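Local structure of ABC-type metal ion transport system, periplasmic component (Vibrio vulnificus, 3K2D) at residues Glu30-Asp35 with Val220-Thr225; Gln208-Val211 with Asn215-Asn218. The protein binds methionine in a pocket, probably as the substrate-binding lipoprotein of an ABC-type methionine importer, and is also known as a Toll-like receptor 2-activating lipoprotein. The protein carries 4 engineered substitutions. One frame throughout, in Å; residues are numbered along the deposited sequence.

Interaction 1. Residues Glu30-Asp35 with Val220-Thr225; sequences EKYGLD and VKAYQT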
loop_
_atom_site.group_PDB
_atom_site.type_symbol
_atom_site.label_atom_id
_atom_site.label_comp_id
_atom_site.label_asym_id
_atom_site.label_seq_id
_atom_site.Cartn_x
_atom_site.Cartn_y
_atom_site.Cartn_z
ATOM N N GLU A 30 24.182 -11.058 2.188
ATOM C CA GLU A 30 25.146 -11.664 1.285
ATOM C C GLU A 30 25.964 -10.616 0.552
ATOM O O GLU A 30 27.170 -10.769 0.393
ATOM C CB GLU A 30 24.421 -12.551 0.271
ATOM C CG GLU A 30 23.299 -13.361 0.893
ATOM C CD GLU A 30 22.659 -14.337 -0.075
ATOM O OE1 GLU A 30 22.386 -13.946 -1.240
ATOM O OE2 GLU A 30 22.417 -15.494 0.342
ATOM N N LYS A 31 25.304 -9.549 0.112
ATOM C CA LYS A 31 25.967 -8.480 -0.626
ATOM C C LYS A 31 26.653 -7.404 0.217
ATOM O O LYS A 31 27.755 -6.967 -0.110
ATOM C CB LYS A 31 24.967 -7.787 -1.555
ATOM C CG LYS A 31 24.568 -8.571 -2.786
ATOM C CD LYS A 31 23.553 -7.778 -3.603
ATOM C CE LYS A 31 23.302 -8.395 -4.979
ATOM N NZ LYS A 31 24.404 -8.124 -5.949
ATOM N N TYR A 32 26.015 -6.970 1.298
ATOM C CA TYR A 32 26.597 -5.903 2.107
ATOM C C TYR A 32 26.935 -6.287 3.544
ATOM O O TYR A 32 27.453 -5.463 4.306
ATOM C CB TYR A 32 25.645 -4.702 2.096
ATOM C CG TYR A 32 25.105 -4.409 0.715
ATOM C CD1 TYR A 32 25.961 -4.025 -0.322
ATOM C CD2 TYR A 32 23.751 -4.588 0.419
ATOM C CE1 TYR A 32 25.487 -3.834 -1.616
ATOM C CE2 TYR A 32 23.264 -4.400 -0.875
ATOM C CZ TYR A 32 24.140 -4.025 -1.888
ATOM O OH TYR A 32 23.678 -3.857 -3.179
ATOM N N GLY A 33 26.657 -7.533 3.915
ATOM C CA GLY A 33 26.938 -7.957 5.273
ATOM C C GLY A 33 26.137 -7.109 6.236
ATOM O O GLY A 33 26.581 -6.810 7.337
ATOM N N LEU A 34 24.944 -6.724 5.799
ATOM C CA LEU A 34 24.043 -5.896 6.584
ATOM C C LEU A 34 23.034 -6.796 7.282
ATOM O O LEU A 34 22.224 -7.443 6.629
ATOM C CB LEU A 34 23.296 -4.929 5.659
ATOM C CG LEU A 34 22.820 -3.557 6.157
ATOM C CD1 LEU A 34 21.596 -3.169 5.342
ATOM C CD2 LEU A 34 22.476 -3.574 7.633
ATOM N N ASP A 35 23.084 -6.850 8.605
ATOM C CA ASP A 35 22.139 -7.680 9.335
ATOM C C ASP A 35 20.839 -6.926 9.548
ATOM O O ASP A 35 20.816 -5.878 10.189
ATOM C CB ASP A 35 22.732 -8.118 10.671
ATOM C CG ASP A 35 23.816 -9.164 10.501
ATOM O OD1 ASP A 35 23.612 -10.097 9.691
ATOM O OD2 ASP A 35 24.862 -9.063 11.171
ATOM N N VAL A 220 18.043 -0.400 0.539
ATOM C CA VAL A 220 17.318 0.065 -0.646
ATOM C C VAL A 220 17.834 -0.656 -1.880
ATOM O O VAL A 220 17.057 -1.091 -2.724
ATOM C CB VAL A 220 17.505 1.594 -0.880
ATOM C CG1 VAL A 220 16.944 1.994 -2.232
ATOM C CG2 VAL A 220 16.819 2.381 0.201
ATOM N N LYS A 221 19.151 -0.779 -1.983
ATOM C CA LYS A 221 19.764 -1.436 -3.130
ATOM C C LYS A 221 19.410 -2.924 -3.157
ATOM O O LYS A 221 19.038 -3.477 -4.192
ATOM C CB LYS A 221 21.289 -1.242 -3.095
ATOM C CG LYS A 221 21.910 -1.047 -4.474
ATOM C CD LYS A 221 23.430 -0.846 -4.432
ATOM C CE LYS A 221 23.843 0.492 -3.810
ATOM N NZ LYS A 221 23.591 0.573 -2.336
ATOM N N ALA A 222 19.515 -3.567 -2.008
ATOM C CA ALA A 222 19.202 -4.981 -1.908
ATOM C C ALA A 222 17.756 -5.281 -2.326
ATOM O O ALA A 222 17.478 -6.303 -2.956
ATOM C CB ALA A 222 19.445 -5.453 -0.472
ATOM N N TYR A 223 16.846 -4.373 -1.983
ATOM C CA TYR A 223 15.422 -4.531 -2.270
ATOM C C TYR A 223 15.129 -4.359 -3.745
ATOM O O TYR A 223 14.085 -4.790 -4.230
ATOM C CB TYR A 223 14.626 -3.490 -1.470
ATOM C CG TYR A 223 13.198 -3.855 -1.106
ATOM C CD1 TYR A 223 12.206 -3.992 -2.080
ATOM C CD2 TYR A 223 12.830 -4.018 0.231
ATOM C CE1 TYR A 223 10.876 -4.278 -1.726
ATOM C CE2 TYR A 223 11.517 -4.303 0.593
ATOM C CZ TYR A 223 10.542 -4.430 -0.384
ATOM O OH TYR A 223 9.238 -4.698 -0.004
ATOM N N GLN A 224 16.052 -3.728 -4.461
ATOM C CA GLN A 224 15.860 -3.487 -5.886
ATOM C C GLN A 224 16.614 -4.473 -6.761
ATOM O O GLN A 224 16.637 -4.323 -7.983
ATOM C CB GLN A 224 16.287 -2.062 -6.235
ATOM C CG GLN A 224 15.680 -1.017 -5.326
ATOM C CD GLN A 224 16.107 0.383 -5.677
ATOM O OE1 GLN A 224 17.272 0.627 -5.978
ATOM N NE2 GLN A 224 15.172 1.316 -5.625
ATOM N N THR A 225 17.225 -5.480 -6.141
ATOM C CA THR A 225 17.975 -6.483 -6.890
ATOM C C THR A 225 17.031 -7.375 -7.668
ATOM O O THR A 225 15.834 -7.437 -7.378
ATOM C CB THR A 225 18.831 -7.395 -5.971
ATOM O OG1 THR A 225 17.975 -8.074 -5.038
ATOM C CG2 THR A 225 19.903 -6.576 -5.227
#

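Interaction 2. Residues Gln208-Val211 with Asn215-Asn218; sequences QDNV and NVQN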
loop_
_atom_site.group_PDB
_atom_site.type_symbol
_atom_site.label_atom_id
_atom_site.label_comp_id
_atom_site.label_asym_id
_atom_site.label_seq_id
_atom_site.Cartn_x
_atom_site.Cartn_y
_atom_site.Cartn_z
ATOM N N GLN A 208 14.800 11.838 8.395
ATOM C CA GLN A 208 15.461 12.929 7.701
ATOM C C GLN A 208 16.944 12.975 8.095
ATOM O O GLN A 208 17.804 13.318 7.283
ATOM C CB GLN A 208 14.747 14.208 8.110
ATOM C CG GLN A 208 15.002 15.440 7.306
ATOM C CD GLN A 208 13.932 16.479 7.591
ATOM O OE1 GLN A 208 12.793 16.361 7.124
ATOM N NE2 GLN A 208 14.281 17.487 8.388
ATOM N N ASP A 209 17.238 12.603 9.341
ATOM C CA ASP A 209 18.606 12.619 9.844
ATOM C C ASP A 209 19.387 11.320 9.719
ATOM O O ASP A 209 20.500 11.230 10.225
ATOM C CB ASP A 209 18.639 13.066 11.307
ATOM C CG ASP A 209 17.859 12.136 12.228
ATOM O OD1 ASP A 209 17.534 11.000 11.825
ATOM O OD2 ASP A 209 17.575 12.541 13.374
ATOM N N ASN A 210 18.840 10.307 9.064
ATOM C CA ASN A 210 19.600 9.072 8.927
ATOM C C ASN A 210 19.584 8.526 7.512
ATOM O O ASN A 210 20.226 7.518 7.222
ATOM C CB ASN A 210 19.076 7.997 9.893
ATOM C CG ASN A 210 17.701 7.475 9.506
ATOM O OD1 ASN A 210 17.256 6.452 10.015
ATOM N ND2 ASN A 210 17.019 8.182 8.612
ATOM N N VAL A 211 18.847 9.194 6.633
ATOM C CA VAL A 211 18.722 8.754 5.248
ATOM C C VAL A 211 20.060 8.632 4.519
ATOM O O VAL A 211 20.200 7.807 3.614
ATOM C CB VAL A 211 17.781 9.707 4.455
ATOM C CG1 VAL A 211 18.456 11.071 4.231
ATOM C CG2 VAL A 211 17.369 9.060 3.145
ATOM N N ASN A 215 23.473 2.098 5.808
ATOM C CA ASN A 215 22.546 1.076 6.285
ATOM C C ASN A 215 21.244 1.217 5.515
ATOM O O ASN A 215 20.713 0.246 4.980
ATOM C CB ASN A 215 22.293 1.260 7.784
ATOM C CG ASN A 215 23.584 1.458 8.563
ATOM O OD1 ASN A 215 24.500 0.628 8.496
ATOM N ND2 ASN A 215 23.670 2.570 9.301
ATOM N N VAL A 216 20.734 2.440 5.464
ATOM C CA VAL A 216 19.509 2.714 4.742
ATOM C C VAL A 216 19.748 2.510 3.253
ATOM O O VAL A 216 19.056 1.719 2.613
ATOM C CB VAL A 216 19.032 4.149 4.992
ATOM C CG1 VAL A 216 17.766 4.426 4.192
ATOM C CG2 VAL A 216 18.773 4.341 6.484
ATOM N N GLN A 217 20.739 3.208 2.706
ATOM C CA GLN A 217 21.043 3.084 1.289
ATOM C C GLN A 217 21.249 1.629 0.845
ATOM O O GLN A 217 20.740 1.223 -0.200
ATOM C CB GLN A 217 22.295 3.891 0.922
ATOM C CG GLN A 217 22.217 5.395 1.102
ATOM C CD GLN A 217 21.090 6.036 0.318
ATOM O OE1 GLN A 217 20.930 5.795 -0.882
ATOM N NE2 GLN A 217 20.301 6.874 0.996
ATOM N N ASN A 218 21.996 0.839 1.615
ATOM C CA ASN A 218 22.244 -0.547 1.208
ATOM C C ASN A 218 20.997 -1.405 1.178
ATOM O O ASN A 218 20.835 -2.224 0.290
ATOM C CB ASN A 218 23.305 -1.215 2.095
ATOM C CG ASN A 218 24.706 -0.709 1.806
ATOM O OD1 ASN A 218 24.990 -0.252 0.702
ATOM N ND2 ASN A 218 25.589 -0.803 2.789
#

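Interaction 1. Residues Glu30-Asp35 with Val220-Thr225
Tyr32, near the C-terminal end of helix 16-32, reaches across to Lys221 and Ala222 on helix 214-223, so that two helices of this periplasmic binding protein fold that pack beside each other meet near the protein surface. The chi1 of Tyr32, -44°, sets CG beside the backbone N and opposite the carbonyl carbon, and from CB the ring runs out toward the other helix. CG begins a ring whose one face lies against the neighbouring Lys31, with CB of Lys31 3.7 Å above the plane and over the ring centre. Further along, CE2 meets CB of Ala222 at 4.0 Å; this methyl comes in at the ring edge, close to the plane. CZ then nears the aliphatic chain of Lys221, and at the tip the OH of Tyr32 sits 3.3 Å from CD of Lys221, with CB and CG of the same lysine only slightly farther off. The two side chains cross at about a right angle, and what the hydroxyl meets here is methylene, with no hydrogen bond formed between the segments.

A second, smaller touch lies beside the first. Lys31 and Thr225 slide past each other in opposite directions, apolar part to apolar part. Thr225, the N-cap residue of helix 226-235, gives its hydroxyl back to its own segment: OG1 donates to Ala222 O at 2.8 Å, and the backbone N of Thr225 binds the same carbonyl. This leaves CG2 of Thr225 to face Lys31, 3.9 Å from its CE.

Interaction 2. Residues Gln208-Val211 with Asn215-Asn218
Gln217 folds its side chain back toward Val211: chi1 of -63° sets CG beside the backbone N, and a bend at chi2, -58°, turns the amide to the end of the preceding loop. There NE2 of Gln217 donates to the backbone O of Val211 over 2.8 Å, with an N-H...acceptor angle of 156°. The acceptor lies almost exactly in the plane of the glutamine amide, as suits an N-H pointing out of that flat group, whereas NE2 itself is somewhat tilted out of the carbonyl plane of Val211. The same bend keeps the rest of the glutamine close to this oxygen, with CD of Gln217 at 3.8 Å from Val211 O and CG a little farther.

The pairing belongs to the turn that leads from strand 202-207 into helix 214-223, a connection from a strand of the mixed sheet to the helix that follows it in the periplasmic binding protein fold. Here a side chain from the first turn of the helix holds a main-chain carbonyl of the incoming loop, between residues six positions apart in sequence.

Beside the hydrogen bond, Val216 turns its CB toward the loop. Its CG2 comes to 3.6 Å from the backbone O of Asn210, and its CB lies 4.1 Å from Val211 O, so the valine packs against two consecutive loop carbonyls while its neighbour Gln217 binds the second of them. Val211 directs its own CB away from the helix, and its side chain touches Thr79 and Ala81 of strand 78-83. Val216 packs on Ala81 as well, bringing loop and helix against the same edge strand of the sheet.

In the fold
Interaction 2 is nested within the long chain excursion closed by interaction 1, and both use helix 214-223: its first turn packs against the loop that precedes it, its last turn against the end of helix 16-32. The centres lie 13 Å apart on the same side of the chain's centre, and they touch directly, with Tyr32 CE2 3.5 Å from Asn218 O and Leu34 CD1 3.5 Å from Asn215 O. Strands 8-13 and 202-207, next to these helices in the sequence, belong to one mixed sheet. Helix 214-223 is thus joined both to its own lead-in and to an N-terminal helix, linking sequence-distant parts of one domain.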